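PDB 5JK0: tyrosine recombinase XerH from Helicobacter pylori, which cuts and rejoins DNA as a site-specific tyrosine recombinase and takes part in chromosome segregation. Local coordinates for residues Ala199-Leu204 / Gln286-Lys291; Ser187-Glu192 / Leu204-Val209; His84-Lys89 / Glu107-Glu112. All blocks are in the same frame, centred on the assembly; numbering follows the deposited sequence.

Overall arrangement
Contacts 1 and 2 lie together in the tyrosine recombinase domain and share helix 198-211, Leu204 belonging to a segment of each; a salt bridge between Arg202 and Asp189 ties them further. Contact 3 sits in the core-binding domain, on the opposite side of the chain's centre, about 43 Å from contact 1 and 48 Å from contact 2, centre to centre. Contact 1 is buried and mostly polar, its hydrogen bonds running on to the DNA backbone. Contact 2 is only partly buried: isoleucines fill its inner side and an ion pair closes its outer side. Contact 3 is buried and chiefly aromatic and sulfur packing, with a polar edge facing a neighbouring subunit.

Contact 1. Residues Ala199-Leu204 / Gln286-Lys291; sequences ARNRLL and QAYLYK. With nucleotides of chain G; nucleotides of chain H.
The polar half of this contact centres on the hydroxyl of Tyr288, which accepts a nearly straight hydrogen bond from Asn201 ND2 (ND2 to OH 2.8 Å, 172° at the hydrogen). The hydroxyl lies in the amide plane of Asn201, whereas the tyrosine ring is turned 72° from that plane. Arg200 NH2 adds a weak second bond to the same oxygen. The other end of the amide is used as well: Asn201 OD1 takes Arg200 NE at 3.0 Å, within the guanidinium plane. That bond helps fix the rotation of the guanidinium, whose edge also meets a phosphate, Arg200 NH2 reaching OP2 of DG4 of chain H at 2.7 Å. Asparagine suits this place because it can donate and accept at once.

Across the two segments the apolar packing is Leu204 CD2 against Leu289 CD1, 3.7 Å apart; Phe276 also touches Leu204.

Helix 286-300 also meets the other strand through Gln286 and Tyr290. Gln286, bent at chi2 (-89°), brings its amide to the nucleic acid: OE1 accepts from N6 of DA24 of chain G at 2.6 Å, while NE2 donates to OP2 of DC23 of chain G at 2.7 Å. C8 of DA24 of chain G lies over one face of the Tyr290 ring, toward its rim. The contact is thus a crossing of two catalytic-domain helices at the DNA, helix 286-300 meeting a base and phosphates, and Arg200 of helix 198-211 a phosphate of the opposite strand.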
# COMPACT_ATOMS: atom_id res chain seq x y z
N ALA D 199 43.46 15.25 -19.83
CA ALA D 199 42.88 16.58 -19.68
C ALA D 199 41.37 16.56 -19.87
O ALA D 199 40.63 17.16 -19.09
CB ALA D 199 43.53 17.55 -20.66
N ARG D 200 40.92 15.86 -20.90
CA ARG D 200 39.51 15.79 -21.24
C ARG D 200 38.70 15.06 -20.17
O ARG D 200 37.65 15.54 -19.73
CB ARG D 200 39.32 15.09 -22.58
CG ARG D 200 37.87 14.93 -23.01
CD ARG D 200 37.76 13.98 -24.19
NE ARG D 200 38.20 12.63 -23.83
CZ ARG D 200 38.40 11.65 -24.70
NH1 ARG D 200 38.19 11.86 -25.99
NH2 ARG D 200 38.80 10.46 -24.28
N ASN D 201 39.19 13.90 -19.75
CA ASN D 201 38.46 13.06 -18.80
C ASN D 201 38.40 13.66 -17.40
O ASN D 201 37.37 13.57 -16.73
CB ASN D 201 39.09 11.67 -18.74
CG ASN D 201 38.93 10.91 -20.05
OD1 ASN D 201 38.57 11.48 -21.08
ND2 ASN D 201 39.19 9.61 -20.01
N ARG D 202 39.50 14.26 -16.95
CA ARG D 202 39.52 14.89 -15.64
C ARG D 202 38.53 16.05 -15.57
O ARG D 202 37.78 16.17 -14.60
CB ARG D 202 40.93 15.39 -15.29
CG ARG D 202 41.89 14.29 -14.88
CD ARG D 202 43.05 14.85 -14.08
NE ARG D 202 43.80 15.85 -14.83
CZ ARG D 202 44.70 16.66 -14.28
NH1 ARG D 202 45.34 17.55 -15.04
NH2 ARG D 202 44.96 16.60 -12.99
N LEU D 203 38.51 16.88 -16.61
CA LEU D 203 37.59 18.01 -16.67
C LEU D 203 36.14 17.54 -16.71
O LEU D 203 35.28 18.13 -16.06
CB LEU D 203 37.90 18.88 -17.89
CG LEU D 203 36.98 20.09 -18.10
CD1 LEU D 203 37.03 21.03 -16.91
CD2 LEU D 203 37.36 20.83 -19.38
N LEU D 204 35.88 16.48 -17.46
CA LEU D 204 34.53 15.94 -17.61
C LEU D 204 33.97 15.44 -16.28
O LEU D 204 32.84 15.77 -15.92
CB LEU D 204 34.52 14.81 -18.64
CG LEU D 204 33.20 14.06 -18.83
CD1 LEU D 204 32.09 15.01 -19.25
CD2 LEU D 204 33.36 12.94 -19.84
N GLN D 286 27.88 7.51 -22.71
CA GLN D 286 27.78 7.23 -21.29
C GLN D 286 28.64 6.02 -20.91
O GLN D 286 29.19 5.95 -19.81
CB GLN D 286 26.32 6.99 -20.90
CG GLN D 286 26.10 6.44 -19.50
CD GLN D 286 26.12 4.92 -19.46
OE1 GLN D 286 26.08 4.26 -20.50
NE2 GLN D 286 26.19 4.36 -18.26
N ALA D 287 28.76 5.08 -21.84
CA ALA D 287 29.51 3.85 -21.61
C ALA D 287 30.97 4.13 -21.28
O ALA D 287 31.54 3.52 -20.37
CB ALA D 287 29.42 2.94 -22.83
N TYR D 288 31.58 5.07 -22.01
CA TYR D 288 32.96 5.44 -21.76
C TYR D 288 33.10 6.23 -20.46
O TYR D 288 34.05 6.04 -19.70
CB TYR D 288 33.53 6.25 -22.93
CG TYR D 288 34.96 6.69 -22.72
CD1 TYR D 288 36.01 5.82 -22.97
CD2 TYR D 288 35.26 7.97 -22.27
CE1 TYR D 288 37.33 6.21 -22.78
CE2 TYR D 288 36.57 8.37 -22.08
CZ TYR D 288 37.59 7.49 -22.34
OH TYR D 288 38.90 7.89 -22.15
N LEU D 289 32.14 7.12 -20.22
CA LEU D 289 32.14 7.94 -19.01
C LEU D 289 32.05 7.07 -17.76
O LEU D 289 32.79 7.28 -16.80
CB LEU D 289 30.97 8.93 -19.04
CG LEU D 289 30.72 9.72 -17.75
CD1 LEU D 289 31.94 10.55 -17.36
CD2 LEU D 289 29.49 10.61 -17.91
N TYR D 290 31.15 6.09 -17.78
CA TYR D 290 30.98 5.17 -16.66
C TYR D 290 32.27 4.42 -16.35
O TYR D 290 32.69 4.34 -15.20
CB TYR D 290 29.85 4.17 -16.95
CG TYR D 290 29.64 3.15 -15.85
CD1 TYR D 290 30.35 1.95 -15.85
CD2 TYR D 290 28.74 3.38 -14.83
CE1 TYR D 290 30.16 1.02 -14.85
CE2 TYR D 290 28.54 2.45 -13.82
CZ TYR D 290 29.26 1.27 -13.84
OH TYR D 290 29.07 0.34 -12.85
N LYS D 291 32.89 3.87 -17.39
CA LYS D 291 34.10 3.07 -17.24
C LYS D 291 35.22 3.87 -16.60
O LYS D 291 35.99 3.34 -15.79
CB LYS D 291 34.54 2.53 -18.61
CG LYS D 291 35.46 1.32 -18.53
CD LYS D 291 34.73 0.12 -17.93
CE LYS D 291 35.61 -1.12 -17.95
NZ LYS D 291 34.90 -2.32 -17.43
P DA G 24 26.17 -0.30 -11.83
OP1 DA G 24 25.71 -1.17 -10.72
OP2 DA G 24 27.11 0.80 -11.55
O5' DA G 24 26.80 -1.23 -12.98
C5' DA G 24 26.13 -2.42 -13.36
C4' DA G 24 26.67 -2.97 -14.67
O4' DA G 24 26.23 -2.15 -15.79
C3' DA G 24 28.20 -3.05 -14.79
O3' DA G 24 28.57 -4.33 -15.27
C2' DA G 24 28.52 -1.97 -15.82
C1' DA G 24 27.29 -2.07 -16.70
N9 DA G 24 27.09 -0.94 -17.60
C8 DA G 24 27.46 0.36 -17.40
N7 DA G 24 27.14 1.15 -18.40
C5 DA G 24 26.53 0.31 -19.32
C6 DA G 24 25.97 0.54 -20.59
N6 DA G 24 25.94 1.74 -21.18
N1 DA G 24 25.44 -0.52 -21.24
C2 DA G 24 25.47 -1.72 -20.65
N3 DA G 24 25.97 -2.06 -19.46
C4 DA G 24 26.49 -0.98 -18.84
P DC G 23 25.11 5.65 -14.72
OP1 DC G 23 25.72 6.11 -13.45
OP2 DC G 23 25.86 5.80 -15.98
O5' DC G 23 24.71 4.11 -14.55
C5' DC G 23 23.82 3.72 -13.50
C4' DC G 23 23.67 2.21 -13.44
O4' DC G 23 22.96 1.75 -14.62
C3' DC G 23 24.99 1.43 -13.41
O3' DC G 23 24.86 0.33 -12.52
C2' DC G 23 25.16 0.98 -14.85
C1' DC G 23 23.72 0.77 -15.29
N1 DC G 23 23.50 0.94 -16.76
C2 DC G 23 23.14 -0.16 -17.54
O2 DC G 23 23.01 -1.26 -17.00
N3 DC G 23 22.94 0.02 -18.87
C4 DC G 23 23.08 1.23 -19.41
N4 DC G 23 22.88 1.35 -20.73
C5 DC G 23 23.46 2.36 -18.63
C6 DC G 23 23.65 2.18 -17.32
P DG H 4 38.25 7.89 -27.27
OP1 DG H 4 37.58 8.29 -28.52
OP2 DG H 4 38.95 8.92 -26.45
O5' DG H 4 37.20 7.14 -26.32
C5' DG H 4 35.86 6.94 -26.75
C4' DG H 4 35.76 5.78 -27.73
O4' DG H 4 36.52 4.66 -27.24
C3' DG H 4 34.36 5.23 -27.93
O3' DG H 4 33.66 5.99 -28.90
C2' DG H 4 34.64 3.81 -28.43
C1' DG H 4 35.97 3.46 -27.75
N9 DG H 4 35.85 2.50 -26.66
C8 DG H 4 36.29 2.65 -25.37
N7 DG H 4 36.05 1.62 -24.60
C5 DG H 4 35.40 0.72 -25.44
C6 DG H 4 34.90 -0.57 -25.17
O6 DG H 4 34.92 -1.20 -24.10
N1 DG H 4 34.32 -1.15 -26.30
C2 DG H 4 34.24 -0.54 -27.54
N2 DG H 4 33.64 -1.25 -28.50
N3 DG H 4 34.71 0.67 -27.80
C4 DG H 4 35.27 1.24 -26.71

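Contact 2. Residues Ser187-Glu192 / Leu204-Val209; sequences SIDKIE and LIKIIV
Ile188 and Ile205 meet where two consecutive helices, 178-190 and 198-211, pack against each other in the helical part of the tyrosine recombinase catalytic domain. The nearest backbones are those of Ile188 and Lys206, whose CA atoms are 8.1 Å apart. The chain leaves helix 178-190 at Ile191 and enters helix 198-211 after a short loop.

The apolar part rests on branched side chains. Ile188 points toward helix 198-211 with CG1 anti to its carbonyl carbon (chi1 -62°), and the extended chi2 carries CD1 out to CG2 of Ile205, 3.9 Å away. The two isoleucines approach at a slant. CG2, the other branch of Ile188, touches CE of Lys206 at 3.9 Å, so the aliphatic stem of the lysine extends the apolar surface before its charge is reached. Isoleucine fits because its two branches can meet different neighbours at once. Phe184, one turn before Ile188, packs on Ile205 and Val209, continuing the same seam; Val209 also touches Trp360 of a second subunit.

The ionic part lies at the more exposed edge. Asp189 and Lys206 cross at about a right angle, forming a salt bridge between the helices, and a lysine suits this spot because its long stem can cover Ile188 while its ammonium reaches that edge. The stronger partner of Asp189 is Arg202, one turn before Lys206 on the same helix, whose NH2 pairs with OD1. Two positive partners would be expected to favour the charged carboxylate. Within the lysine pair, the bond of Lys206 NZ to Asp189 OD1 is weak at 3.4 Å, whereas Lys206 NZ meets Asp189 OD2 at 3.1 Å on its syn lone pair.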
# COMPACT_ATOMS: atom_id res chain seq x y z
N SER D 187 41.72 11.14 -6.16
CA SER D 187 42.02 10.00 -7.02
C SER D 187 41.90 10.35 -8.50
O SER D 187 42.51 9.70 -9.35
CB SER D 187 41.11 8.82 -6.68
OG SER D 187 41.24 8.46 -5.32
N ILE D 188 41.11 11.37 -8.81
CA ILE D 188 40.95 11.83 -10.18
C ILE D 188 42.28 12.31 -10.75
O ILE D 188 42.62 12.04 -11.90
CB ILE D 188 39.91 12.97 -10.28
CG1 ILE D 188 38.53 12.47 -9.83
CG2 ILE D 188 39.83 13.51 -11.70
CD1 ILE D 188 37.44 13.52 -9.92
N ASP D 189 43.05 13.02 -9.92
CA ASP D 189 44.33 13.56 -10.34
C ASP D 189 45.48 12.57 -10.11
O ASP D 189 46.51 12.65 -10.76
CB ASP D 189 44.63 14.87 -9.60
CG ASP D 189 43.55 15.91 -9.81
OD1 ASP D 189 42.98 15.96 -10.92
OD2 ASP D 189 43.27 16.68 -8.87
N LYS D 190 45.28 11.64 -9.17
CA LYS D 190 46.33 10.71 -8.78
C LYS D 190 46.40 9.48 -9.68
O LYS D 190 47.46 8.87 -9.82
CB LYS D 190 46.14 10.28 -7.33
N ILE D 191 45.28 9.12 -10.29
CA ILE D 191 45.22 7.93 -11.13
C ILE D 191 45.96 8.15 -12.45
O ILE D 191 46.07 9.28 -12.94
CB ILE D 191 43.75 7.51 -11.41
CG1 ILE D 191 43.68 6.06 -11.89
CG2 ILE D 191 43.09 8.47 -12.40
CD1 ILE D 191 42.27 5.54 -12.04
N GLU D 192 46.49 7.07 -13.02
CA GLU D 192 47.26 7.15 -14.26
C GLU D 192 46.36 7.26 -15.49
O GLU D 192 45.47 6.43 -15.69
CB GLU D 192 48.18 5.94 -14.39
N LEU D 204 35.88 16.48 -17.46
CA LEU D 204 34.53 15.94 -17.61
C LEU D 204 33.97 15.44 -16.28
O LEU D 204 32.84 15.77 -15.92
CB LEU D 204 34.52 14.81 -18.64
CG LEU D 204 33.20 14.06 -18.83
CD1 LEU D 204 32.09 15.01 -19.25
CD2 LEU D 204 33.36 12.94 -19.84
N ILE D 205 34.75 14.64 -15.57
CA ILE D 205 34.31 14.03 -14.33
C ILE D 205 34.17 15.05 -13.20
O ILE D 205 33.21 14.99 -12.42
CB ILE D 205 35.27 12.90 -13.89
CG1 ILE D 205 35.32 11.81 -14.96
CG2 ILE D 205 34.85 12.31 -12.55
CD1 ILE D 205 36.16 10.61 -14.58
N LYS D 206 35.10 15.99 -13.12
CA LYS D 206 35.07 17.00 -12.06
C LYS D 206 33.84 17.90 -12.14
O LYS D 206 33.26 18.25 -11.12
CB LYS D 206 36.34 17.84 -12.08
CG LYS D 206 37.57 17.11 -11.57
CD LYS D 206 38.68 18.06 -11.16
CE LYS D 206 39.88 17.29 -10.65
NZ LYS D 206 40.63 18.03 -9.59
N ILE D 207 33.46 18.28 -13.36
CA ILE D 207 32.28 19.12 -13.55
C ILE D 207 31.02 18.40 -13.06
O ILE D 207 30.14 19.01 -12.46
CB ILE D 207 32.11 19.52 -15.03
CG1 ILE D 207 33.24 20.46 -15.46
CG2 ILE D 207 30.76 20.19 -15.27
CD1 ILE D 207 33.16 20.90 -16.91
N ILE D 208 30.97 17.09 -13.29
CA ILE D 208 29.85 16.27 -12.82
C ILE D 208 29.80 16.23 -11.29
O ILE D 208 28.73 16.36 -10.70
CB ILE D 208 29.95 14.83 -13.37
CG1 ILE D 208 29.77 14.84 -14.89
CG2 ILE D 208 28.90 13.94 -12.72
CD1 ILE D 208 29.76 13.46 -15.50
N VAL D 209 30.96 16.04 -10.67
CA VAL D 209 31.04 15.95 -9.21
C VAL D 209 30.56 17.23 -8.53
O VAL D 209 29.78 17.17 -7.57
CB VAL D 209 32.48 15.65 -8.75
CG1 VAL D 209 32.58 15.69 -7.23
CG2 VAL D 209 32.93 14.29 -9.27

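Contact 3. Residues His84-Lys89 / Glu107-Glu112; sequences HEYFSK and EVMLAE
Helices 74-93 and 107-117 cross steeply, their short segments 115° apart in direction with axes 11.6 Å from each other at closest approach, and Phe87 and Met109 have the nearest CA atoms at 9.1 Å. Both belong to the helical core-binding domain, the SAM-like domain of phage-type integrases, and a Met-aromatic contact is one of the features joining them.

Met109 touches the edges of two aromatic rings. Its CG is anti to the backbone N (chi1 176°) and chi2 is also extended, which carries the sulfur well out from helix 107-117 before the chain bends at chi3. Met109 SD comes to the edge of the Phe87 ring, near its plane, 3.9 Å from CD1 of Phe87. Farther back along the same side chain, CG of Met109 meets CE2 of Tyr86, likewise at the ring edge and at 3.9 Å. Methionine suits the place because its flexible, polarisable chain can follow two ring edges at once. Leu16 and Ile105 pack on Phe87, and Phe99 on Met109, completing the apolar surroundings.

Tyrosine is apt at position 86 because its ring can pack within this interior while its hydroxyl reaches the polar margin. There, Glu112 forms a salt bridge through OE2 with Arg25 of the third subunit, so this edge of the domain also serves the assembly. Phe43 of that subunit packs on Tyr86. A water that donates to Glu112 OE1 at 2.8 Å lies in the plane of the Tyr86 ring, but its very short approach to Tyr86 OH makes that half of a bridge doubtful.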
# COMPACT_ATOMS: atom_id res chain seq x y z
N HIS D 84 6.33 -12.60 -29.23
CA HIS D 84 6.08 -13.20 -30.54
C HIS D 84 6.74 -14.57 -30.62
O HIS D 84 6.14 -15.52 -31.11
CB HIS D 84 6.60 -12.30 -31.66
CG HIS D 84 6.69 -12.99 -32.99
ND1 HIS D 84 7.86 -13.54 -33.46
CD2 HIS D 84 5.74 -13.24 -33.93
CE1 HIS D 84 7.63 -14.09 -34.64
NE2 HIS D 84 6.36 -13.92 -34.95
N GLU D 85 7.98 -14.65 -30.14
CA GLU D 85 8.71 -15.91 -30.08
C GLU D 85 7.96 -16.92 -29.23
O GLU D 85 7.86 -18.10 -29.58
CB GLU D 85 10.12 -15.68 -29.52
CG GLU D 85 10.90 -16.96 -29.26
CD GLU D 85 12.22 -16.69 -28.56
OE1 GLU D 85 13.23 -16.51 -29.27
OE2 GLU D 85 12.24 -16.67 -27.32
N TYR D 86 7.43 -16.46 -28.10
CA TYR D 86 6.62 -17.29 -27.22
C TYR D 86 5.36 -17.79 -27.92
O TYR D 86 5.10 -18.99 -27.95
CB TYR D 86 6.25 -16.50 -25.95
CG TYR D 86 5.12 -17.12 -25.15
CD1 TYR D 86 5.36 -18.18 -24.28
CD2 TYR D 86 3.82 -16.64 -25.25
CE1 TYR D 86 4.33 -18.74 -23.54
CE2 TYR D 86 2.79 -17.20 -24.52
CZ TYR D 86 3.05 -18.25 -23.67
OH TYR D 86 2.02 -18.81 -22.94
N PHE D 87 4.60 -16.86 -28.49
CA PHE D 87 3.31 -17.18 -29.09
C PHE D 87 3.43 -18.14 -30.27
O PHE D 87 2.55 -18.97 -30.49
CB PHE D 87 2.60 -15.89 -29.53
CG PHE D 87 1.25 -16.13 -30.14
CD1 PHE D 87 0.14 -16.37 -29.33
CD2 PHE D 87 1.07 -16.11 -31.51
CE1 PHE D 87 -1.10 -16.59 -29.88
CE2 PHE D 87 -0.18 -16.33 -32.07
CZ PHE D 87 -1.26 -16.56 -31.25
N SER D 88 4.52 -18.02 -31.03
CA SER D 88 4.70 -18.85 -32.22
C SER D 88 4.85 -20.33 -31.88
O SER D 88 4.46 -21.19 -32.67
CB SER D 88 5.93 -18.37 -33.01
OG SER D 88 7.11 -18.49 -32.24
N LYS D 89 5.40 -20.62 -30.71
CA LYS D 89 5.60 -22.01 -30.30
C LYS D 89 4.57 -22.47 -29.27
O LYS D 89 4.30 -23.66 -29.16
CB LYS D 89 7.02 -22.20 -29.74
CG LYS D 89 7.34 -21.32 -28.54
CD LYS D 89 8.76 -21.56 -28.06
CE LYS D 89 9.09 -20.70 -26.85
NZ LYS D 89 10.47 -20.95 -26.35
N GLU D 107 -5.65 -12.57 -20.96
CA GLU D 107 -4.88 -12.12 -19.81
C GLU D 107 -4.11 -13.27 -19.15
O GLU D 107 -3.02 -13.08 -18.63
CB GLU D 107 -5.80 -11.45 -18.80
CG GLU D 107 -5.15 -10.33 -18.01
CD GLU D 107 -6.17 -9.43 -17.34
OE1 GLU D 107 -7.37 -9.75 -17.41
OE2 GLU D 107 -5.77 -8.39 -16.77
N VAL D 108 -4.70 -14.46 -19.19
CA VAL D 108 -4.07 -15.65 -18.62
C VAL D 108 -2.79 -16.01 -19.38
O VAL D 108 -1.76 -16.31 -18.78
CB VAL D 108 -5.03 -16.86 -18.62
CG1 VAL D 108 -4.29 -18.13 -18.20
CG2 VAL D 108 -6.21 -16.59 -17.71
N MET D 109 -2.87 -15.95 -20.71
CA MET D 109 -1.72 -16.24 -21.55
C MET D 109 -0.58 -15.27 -21.30
O MET D 109 0.59 -15.66 -21.23
CB MET D 109 -2.11 -16.21 -23.03
CG MET D 109 -0.94 -16.40 -23.98
SD MET D 109 -1.35 -16.17 -25.71
CE MET D 109 -2.45 -17.56 -26.00
N LEU D 110 -0.91 -13.99 -21.16
CA LEU D 110 0.09 -12.95 -20.92
C LEU D 110 0.74 -13.14 -19.55
O LEU D 110 1.93 -12.90 -19.39
CB LEU D 110 -0.53 -11.56 -21.03
CG LEU D 110 -1.14 -11.17 -22.38
CD1 LEU D 110 -1.44 -9.68 -22.43
CD2 LEU D 110 -0.22 -11.56 -23.53
N ALA D 111 -0.06 -13.57 -18.58
CA ALA D 111 0.45 -13.82 -17.23
C ALA D 111 1.44 -14.98 -17.23
O ALA D 111 2.45 -14.94 -16.53
CB ALA D 111 -0.70 -14.11 -16.28
N GLU D 112 1.14 -16.01 -18.02
CA GLU D 112 2.02 -17.17 -18.13
C GLU D 112 3.32 -16.81 -18.85
O GLU D 112 4.39 -17.28 -18.48
CB GLU D 112 1.31 -18.32 -18.86
CG GLU D 112 0.15 -18.91 -18.08
CD GLU D 112 -0.46 -20.12 -18.77
OE1 GLU D 112 -0.03 -20.45 -19.90
OE2 GLU D 112 -1.35 -20.76 -18.17
O HOH W 1 2.28 -20.68 -21.40